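Local coordinates for hydrolase, isochorismatase family (Pseudomonas putida, PDB 4L07), which hydrolyses the amide of maleamate, probably to maleate and ammonia, as a member of the isochorismatase family, at residues 40-54 / 165-177. Residues are numbered along the deposited sequence; the frame is centred on the assembly and turned at random.
Sequences TASDASLQMSRTKEI and LVPADCCADRAKG. With SO4 (sulfate ion), chain C.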
ATOM      1  N   THR A  40      17.592 -22.361   4.683  1.00 22.95           N
ATOM      2  CA  THR A  40      17.064 -21.403   3.706  1.00 22.25           C
ATOM      3  C   THR A  40      18.140 -20.740   2.844  1.00 22.07           C
ATOM      4  O   THR A  40      17.832 -19.946   1.958  1.00 21.31           O
ATOM      5  CB  THR A  40      16.206 -20.320   4.388  1.00 22.41           C
ATOM      6  OG1 THR A  40      16.908 -19.805   5.530  1.00 22.48           O
ATOM      7  CG2 THR A  40      14.858 -20.899   4.825  1.00 22.15           C
ATOM      8  N   ALA A  41      19.404 -21.089   3.078  1.00 22.30           N
ATOM      9  CA  ALA A  41      20.514 -20.354   2.465  1.00 22.47           C
ATOM     10  C   ALA A  41      20.964 -20.869   1.096  1.00 23.30           C
ATOM     11  O   ALA A  41      20.697 -22.017   0.717  1.00 22.95           O
ATOM     12  CB  ALA A  41      21.696 -20.284   3.418  1.00 22.68           C
ATOM     13  N   SER A  42      21.654 -19.991   0.370  1.00 23.83           N
ATOM     14  CA  SER A  42      22.257 -20.301  -0.924  1.00 25.05           C
ATOM     15  C   SER A  42      23.707 -19.832  -0.906  1.00 25.35           C
ATOM     16  O   SER A  42      24.085 -19.017  -0.060  1.00 24.85           O
ATOM     17  CB  SER A  42      21.517 -19.557  -2.035  1.00 25.37           C
ATOM     18  OG  SER A  42      20.144 -19.901  -2.076  1.00 26.57           O
ATOM     19  N   ASP A  43      24.515 -20.325  -1.842  1.00 26.34           N
ATOM     20  CA  ASP A  43      25.861 -19.784  -2.034  1.00 27.19           C
ATOM     21  C   ASP A  43      25.761 -18.421  -2.717  1.00 26.27           C
ATOM     22  O   ASP A  43      25.400 -18.323  -3.893  1.00 25.21           O
ATOM     23  CB  ASP A  43      26.741 -20.743  -2.846  1.00 29.00           C
ATOM     24  CG  ASP A  43      28.144 -20.186  -3.114  1.00 31.74           C
ATOM     25  OD1 ASP A  43      28.548 -19.173  -2.491  1.00 30.43           O
ATOM     26  OD2 ASP A  43      28.858 -20.784  -3.953  1.00 34.36           O
ATOM     27  N   ALA A  44      26.076 -17.378  -1.957  1.00 25.28           N
ATOM     28  CA  ALA A  44      25.974 -16.008  -2.435  1.00 24.99           C
ATOM     29  C   ALA A  44      27.312 -15.272  -2.340  1.00 24.70           C
ATOM     30  O   ALA A  44      27.362 -14.047  -2.414  1.00 23.77           O
ATOM     31  CB  ALA A  44      24.888 -15.261  -1.664  1.00 25.08           C
ATOM     32  N   SER A  45      28.404 -16.024  -2.206  1.00 24.97           N
ATOM     33  CA  SER A  45      29.714 -15.405  -1.971  1.00 25.65           C
ATOM     34  C   SER A  45      30.153 -14.426  -3.070  1.00 25.24           C
ATOM     35  O   SER A  45      30.525 -13.294  -2.770  1.00 25.17           O
ATOM     36  CB  SER A  45      30.789 -16.467  -1.702  1.00 26.00           C
ATOM     37  OG  SER A  45      30.871 -17.382  -2.779  1.00 28.14           O
ATOM     38  N   LEU A  46      30.096 -14.853  -4.331  1.00 25.59           N
ATOM     39  CA  LEU A  46      30.484 -13.990  -5.454  1.00 25.84           C
ATOM     40  C   LEU A  46      29.549 -12.798  -5.601  1.00 25.15           C
ATOM     41  O   LEU A  46      29.984 -11.672  -5.866  1.00 24.41           O
ATOM     42  CB  LEU A  46      30.523 -14.781  -6.768  1.00 27.45           C
ATOM     43  CG  LEU A  46      31.559 -15.902  -6.906  1.00 29.32           C
ATOM     44  CD1 LEU A  46      31.359 -16.643  -8.223  1.00 30.74           C
ATOM     45  CD2 LEU A  46      32.974 -15.351  -6.808  1.00 30.63           C
ATOM     46  N   GLN A  47      28.259 -13.065  -5.428  1.00 23.67           N
ATOM     47  CA  GLN A  47      27.217 -12.053  -5.560  1.00 23.71           C
ATOM     48  C   GLN A  47      27.375 -10.941  -4.526  1.00 23.86           C
ATOM     49  O   GLN A  47      27.195  -9.759  -4.844  1.00 24.43           O
ATOM     50  CB  GLN A  47      25.841 -12.718  -5.451  1.00 22.83           C
ATOM     51  CG  GLN A  47      25.476 -13.566  -6.671  1.00 24.02           C
ATOM     52  CD  GLN A  47      25.906 -15.030  -6.584  1.00 24.39           C
ATOM     53  OE1 GLN A  47      25.524 -15.840  -7.433  1.00 25.90           O
ATOM     54  NE2 GLN A  47      26.673 -15.383  -5.560  1.00 23.27           N
ATOM     55  N   MET A  48      27.718 -11.325  -3.297  1.00 24.25           N
ATOM     56  CA  MET A  48      27.914 -10.364  -2.208  1.00 24.71           C
ATOM     57  C   MET A  48      29.142  -9.482  -2.426  1.00 25.01           C
ATOM     58  O   MET A  48      29.125  -8.307  -2.090  1.00 24.71           O
ATOM     59  CB  MET A  48      27.992 -11.063  -0.847  1.00 24.89           C
ATOM     60  CG  MET A  48      26.642 -11.520  -0.318  1.00 24.55           C
ATOM     61  SD  MET A  48      26.666 -12.142   1.369  1.00 24.17           S
ATOM     62  CE  MET A  48      27.656 -13.630   1.193  1.00 23.69           C
ATOM     63  N   SER A  49      30.208 -10.045  -2.985  1.00 26.28           N
ATOM     64  CA  SER A  49      31.401  -9.243  -3.256  1.00 26.47           C
ATOM     65  C   SER A  49      31.169  -8.241  -4.389  1.00 26.63           C
ATOM     66  O   SER A  49      31.668  -7.118  -4.331  1.00 26.50           O
ATOM     67  CB  SER A  49      32.624 -10.126  -3.520  1.00 27.92           C
ATOM     68  OG  SER A  49      32.431 -10.920  -4.667  1.00 32.47           O
ATOM     69  N   ARG A  50      30.399  -8.634  -5.407  1.00 26.62           N
ATOM     70  CA  ARG A  50      30.019  -7.706  -6.473  1.00 26.40           C
ATOM     71  C   ARG A  50      29.107  -6.610  -5.913  1.00 25.32           C
ATOM     72  O   ARG A  50      29.274  -5.429  -6.228  1.00 24.54           O
ATOM     73  CB  ARG A  50      29.321  -8.430  -7.640  1.00 28.34           C
ATOM     74  CG  ARG A  50      30.141  -9.494  -8.366  1.00 30.89           C
ATOM     75  CD  ARG A  50      31.289  -8.909  -9.185  1.00 32.96           C
ATOM     76  NE  ARG A  50      32.453  -8.614  -8.351  1.00 35.39           N
ATOM     77  CZ  ARG A  50      33.269  -9.533  -7.832  1.00 37.46           C
ATOM     78  NH1 ARG A  50      33.057 -10.828  -8.044  1.00 39.29           N
ATOM     79  NH2 ARG A  50      34.297  -9.153  -7.086  1.00 37.41           N
ATOM     80  N   THR A  51      28.155  -7.013  -5.074  1.00 24.57           N
ATOM     81  CA  THR A  51      27.226  -6.070  -4.445  1.00 24.27           C
ATOM     82  C   THR A  51      27.995  -5.084  -3.558  1.00 23.99           C
ATOM     83  O   THR A  51      27.722  -3.884  -3.584  1.00 23.52           O
ATOM     84  CB  THR A  51      26.127  -6.808  -3.651  1.00 24.52           C
ATOM     85  OG1 THR A  51      25.406  -7.682  -4.537  1.00 25.13           O
ATOM     86  CG2 THR A  51      25.150  -5.818  -3.006  1.00 24.88           C
ATOM     87  N   LYS A  52      28.979  -5.586  -2.809  1.00 24.35           N
ATOM     88  CA  LYS A  52      29.797  -4.720  -1.944  1.00 25.37           C
ATOM     89  C   LYS A  52      30.473  -3.603  -2.747  1.00 26.60           C
ATOM     90  O   LYS A  52      30.510  -2.454  -2.310  1.00 26.91           O
ATOM     91  CB  LYS A  52      30.841  -5.531  -1.165  1.00 25.57           C
ATOM     92  CG  LYS A  52      31.679  -4.692  -0.202  1.00 26.17           C
ATOM     93  CD  LYS A  52      32.623  -5.556   0.622  1.00 26.50           C
ATOM     94  CE  LYS A  52      33.502  -4.718   1.549  1.00 26.81           C
ATOM     95  NZ  LYS A  52      34.349  -3.730   0.816  1.00 28.07           N
ATOM     96  N   GLU A  53      30.992  -3.947  -3.925  1.00 27.38           N
ATOM     97  CA  GLU A  53      31.628  -2.967  -4.809  1.00 27.85           C
ATOM     98  C   GLU A  53      30.647  -1.874  -5.239  1.00 26.77           C
ATOM     99  O   GLU A  53      30.970  -0.685  -5.193  1.00 26.20           O
ATOM    100  CB  GLU A  53      32.237  -3.659  -6.032  1.00 30.88           C
ATOM    101  CG  GLU A  53      33.334  -4.656  -5.694  1.00 34.28           C
ATOM    102  CD  GLU A  53      33.972  -5.287  -6.920  1.00 37.34           C
ATOM    103  OE1 GLU A  53      33.240  -5.685  -7.856  1.00 38.83           O
ATOM    104  OE2 GLU A  53      35.217  -5.397  -6.939  1.00 40.36           O
ATOM    105  N   ILE A  54      29.448  -2.287  -5.640  1.00 25.41           N
ATOM    106  CA  ILE A  54      28.393  -1.357  -6.031  1.00 24.40           C
ATOM    107  C   ILE A  54      27.998  -0.434  -4.873  1.00 24.17           C
ATOM    108  O   ILE A  54      27.934   0.789  -5.040  1.00 24.02           O
ATOM    109  CB  ILE A  54      27.157  -2.109  -6.586  1.00 23.79           C
ATOM    110  CG1 ILE A  54      27.485  -2.736  -7.948  1.00 24.43           C
ATOM    111  CG2 ILE A  54      25.962  -1.174  -6.717  1.00 23.76           C
ATOM    112  CD1 ILE A  54      26.370  -3.595  -8.523  1.00 24.09           C
ATOM    113  N   LEU A 165      17.198  -1.444 -12.640  1.00 19.50           N
ATOM    114  CA  LEU A 165      18.349  -2.159 -13.187  1.00 20.16           C
ATOM    115  C   LEU A 165      18.699  -3.335 -12.282  1.00 20.75           C
ATOM    116  O   LEU A 165      18.719  -3.203 -11.055  1.00 20.69           O
ATOM    117  CB  LEU A 165      19.553  -1.213 -13.295  1.00 19.82           C
ATOM    118  CG  LEU A 165      19.347   0.129 -14.016  1.00 19.72           C
ATOM    119  CD1 LEU A 165      20.609   0.981 -13.930  1.00 20.19           C
ATOM    120  CD2 LEU A 165      18.951  -0.077 -15.476  1.00 19.85           C
ATOM    121  N   VAL A 166      18.977  -4.488 -12.886  1.00 21.32           N
ATOM    122  CA  VAL A 166      19.330  -5.674 -12.121  1.00 21.66           C
ATOM    123  C   VAL A 166      20.646  -6.295 -12.613  1.00 22.53           C
ATOM    124  O   VAL A 166      20.682  -6.898 -13.686  1.00 22.48           O
ATOM    125  CB  VAL A 166      18.169  -6.707 -12.084  1.00 22.87           C
ATOM    126  CG1 VAL A 166      17.670  -7.026 -13.477  1.00 24.91           C
ATOM    127  CG2 VAL A 166      18.575  -7.980 -11.355  1.00 22.68           C
ATOM    128  N   PRO A 167      21.730  -6.123 -11.836  1.00 22.50           N
ATOM    129  CA  PRO A 167      22.981  -6.812 -12.172  1.00 22.55           C
ATOM    130  C   PRO A 167      22.879  -8.292 -11.828  1.00 23.02           C
ATOM    131  O   PRO A 167      22.833  -8.661 -10.654  1.00 23.14           O
ATOM    132  CB  PRO A 167      24.026  -6.105 -11.299  1.00 23.05           C
ATOM    133  CG  PRO A 167      23.257  -5.491 -10.178  1.00 22.68           C
ATOM    134  CD  PRO A 167      21.897  -5.169 -10.725  1.00 22.69           C
ATOM    135  N   ALA A 168      22.838  -9.127 -12.863  1.00 23.22           N
ATOM    136  CA  ALA A 168      22.615 -10.565 -12.720  1.00 23.35           C
ATOM    137  C   ALA A 168      23.658 -11.231 -11.825  1.00 23.73           C
ATOM    138  O   ALA A 168      23.343 -12.160 -11.076  1.00 23.76           O
ATOM    139  CB  ALA A 168      22.582 -11.232 -14.091  1.00 23.08           C
ATOM    140  N   ASP A 169      24.891 -10.732 -11.890  1.00 24.05           N
ATOM    141  CA  ASP A 169      25.986 -11.276 -11.087  1.00 24.44           C
ATOM    142  C   ASP A 169      25.942 -10.840  -9.618  1.00 24.13           C
ATOM    143  O   ASP A 169      26.860 -11.136  -8.853  1.00 23.92           O
ATOM    144  CB  ASP A 169      27.353 -10.967 -11.731  1.00 25.93           C
ATOM    145  CG  ASP A 169      27.644  -9.478 -11.832  1.00 26.62           C
ATOM    146  OD1 ASP A 169      28.838  -9.109 -11.810  1.00 26.89           O
ATOM    147  OD2 ASP A 169      26.698  -8.671 -11.940  1.00 26.00           O
ATOM    148  N   CYS A 170      24.869 -10.145  -9.232  1.00 23.45           N
ATOM    149  CA  CYS A 170      24.625  -9.744  -7.842  1.00 23.63           C
ATOM    150  C   CYS A 170      23.393 -10.432  -7.254  1.00 23.49           C
ATOM    151  O   CYS A 170      22.991 -10.160  -6.115  1.00 23.53           O
ATOM    152  CB  CYS A 170      24.422  -8.234  -7.768  1.00 24.31           C
ATOM    153  SG  CYS A 170      25.905  -7.292  -8.139  1.00 25.52           S
ATOM    154  N   CYS A 171      22.805 -11.324  -8.042  1.00 22.87           N
ATOM    155  CA  CYS A 171      21.596 -12.027  -7.657  1.00 22.72           C
ATOM    156  C   CYS A 171      21.905 -13.505  -7.457  1.00 22.68           C
ATOM    157  O   CYS A 171      22.447 -14.154  -8.354  1.00 23.80           O
ATOM    158  CB  CYS A 171      20.525 -11.827  -8.728  1.00 22.76           C
ATOM    159  SG  CYS A 171      19.984 -10.105  -8.906  1.00 24.85           S
ATOM    160  N   ALA A 172      21.572 -14.023  -6.278  1.00 22.41           N
ATOM    161  CA  ALA A 172      21.813 -15.429  -5.942  1.00 22.22           C
ATOM    162  C   ALA A 172      20.492 -16.194  -5.857  1.00 21.97           C
ATOM    163  O   ALA A 172      19.460 -15.630  -5.488  1.00 20.94           O
ATOM    164  CB  ALA A 172      22.578 -15.531  -4.631  1.00 22.56           C
ATOM    165  N   ASP A 173      20.523 -17.475  -6.202  1.00 21.81           N
ATOM    166  CA  ASP A 173      19.346 -18.326  -6.063  1.00 21.51           C
ATOM    167  C   ASP A 173      19.728 -19.763  -5.696  1.00 21.63           C
ATOM    168  O   ASP A 173      20.923 -20.124  -5.696  1.00 21.72           O
ATOM    169  CB  ASP A 173      18.510 -18.289  -7.351  1.00 21.18           C
ATOM    170  CG  ASP A 173      17.025 -18.499  -7.092  1.00 21.64           C
ATOM    171  OD1 ASP A 173      16.674 -19.188  -6.109  1.00 21.38           O
ATOM    172  OD2 ASP A 173      16.205 -17.976  -7.879  1.00 21.85           O
ATOM    173  N   ARG A 174      18.713 -20.566  -5.382  1.00 21.47           N
ATOM    174  CA  ARG A 174      18.872 -21.959  -4.951  1.00 22.08           C
ATOM    175  C   ARG A 174      19.116 -22.913  -6.101  1.00 22.94           C
ATOM    176  O   ARG A 174      19.618 -24.015  -5.894  1.00 22.73           O
ATOM    177  CB  ARG A 174      17.630 -22.423  -4.190  1.00 22.15           C
ATOM    178  CG  ARG A 174      17.461 -21.702  -2.878  1.00 21.84           C
ATOM    179  CD  ARG A 174      16.221 -22.104  -2.113  1.00 21.32           C
ATOM    180  NE  ARG A 174      16.145 -21.277  -0.916  1.00 20.55           N
ATOM    181  CZ  ARG A 174      15.514 -20.110  -0.847  1.00 20.99           C
ATOM    182  NH1 ARG A 174      14.865 -19.633  -1.908  1.00 20.53           N
ATOM    183  NH2 ARG A 174      15.533 -19.421   0.289  1.00 20.18           N
ATOM    184  N   ALA A 175      18.734 -22.492  -7.302  1.00 23.64           N
ATOM    185  CA  ALA A 175      18.846 -23.318  -8.506  1.00 24.02           C
ATOM    186  C   ALA A 175      18.880 -22.428  -9.733  1.00 24.21           C
ATOM    187  O   ALA A 175      18.340 -21.317  -9.717  1.00 23.74           O
ATOM    188  CB  ALA A 175      17.685 -24.300  -8.592  1.00 24.13           C
ATOM    189  N   LYS A 176      19.515 -22.924 -10.791  1.00 24.55           N
ATOM    190  CA  LYS A 176      19.701 -22.171 -12.028  1.00 25.64           C
ATOM    191  C   LYS A 176      18.381 -21.889 -12.756  1.00 24.16           C
ATOM    192  O   LYS A 176      18.182 -20.791 -13.278  1.00 23.72           O
ATOM    193  CB  LYS A 176      20.665 -22.931 -12.944  1.00 28.40           C
ATOM    194  CG  LYS A 176      21.063 -22.218 -14.223  1.00 31.19           C
ATOM    195  CD  LYS A 176      22.089 -23.058 -14.978  1.00 33.30           C
ATOM    196  CE  LYS A 176      22.308 -22.560 -16.396  1.00 35.31           C
ATOM    197  NZ  LYS A 176      23.248 -23.461 -17.124  1.00 36.70           N
ATOM    198  N   GLY A 177      17.496 -22.885 -12.791  1.00 23.11           N
ATOM    199  CA  GLY A 177      16.213 -22.783 -13.511  1.00 21.65           C
ATOM    200  C   GLY A 177      15.374 -21.566 -13.141  1.00 21.44           C
ATOM    201  O   GLY A 177      15.125 -20.710 -13.989  1.00 20.83           O
TER
HETATM  202  S   SO4 C 301      13.255 -16.130  -1.194  1.00 20.39           S
HETATM  203  O1  SO4 C 301      14.267 -17.138  -0.781  1.00 20.94           O
HETATM  204  O2  SO4 C 301      13.842 -15.156  -2.122  1.00 20.25           O
HETATM  205  O3  SO4 C 301      12.136 -16.817  -1.876  1.00 22.21           O
HETATM  206  O4  SO4 C 301      12.714 -15.417  -0.003  1.00 22.00           O
HETATM  207  O   HOH W   1      17.897 -22.884   0.598  1.00 23.10           O
HETATM  208  O   HOH W   2      23.163 -21.875  -4.085  1.00 44.04           O
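Arg174 NH2 serves two acceptors at once, bonding to Thr40 O at 2.9 Å and to O1 of a sulfate at 2.8 Å. Thr40 O lies near the guanidinium edge but 24° out of its plane. NH1 joins NH2 on O1, forming a fork, while NE donates to a water 2.8 Å away that in turn donates to Ala41 O, so each guanidinium nitrogen has a partner and the group's rotation is fixed. Lys189 of a second subunit binds the same sulfate. With CG anti to the carbonyl carbon (chi1 -67°) and the chain extended to NE, Arg174 runs past Ser42, whose OG lies 3.3 Å from its CG. A leucine here would probably leave Thr40 O without its bond across the contact and strip the sulfate of its forked grip. Farther along, Ala44 CB meets Ala172 CB at 3.8 Å. Gln47 CA directs a C-H to Asp169 O at 3.4 Å, and a bend at chi2 (90°) carries its amide carbon to the methyl of Ala172. Thr51 OG1, donating to Gln47 O one turn back, rests against Cys170 CB. Cys170 SG touches Arg50 CB and, on an adjacent side, Ile54 CD1 at 3.7 Å, and Ile54 CD1 also reaches the Pro167 ring. Arg50 passes Asp169 with its CD 3.6 Å from OD1, but its NE pairs with Glu53, while Asp169 OD1 bonds to Ser196. Loop 40-44 and the start of helix 45-60 thus pack along the 3-10 break and last residues of strand 163-172 and the loop after it, in the parallel-sheet alpha/beta fold of the isochorismatase family.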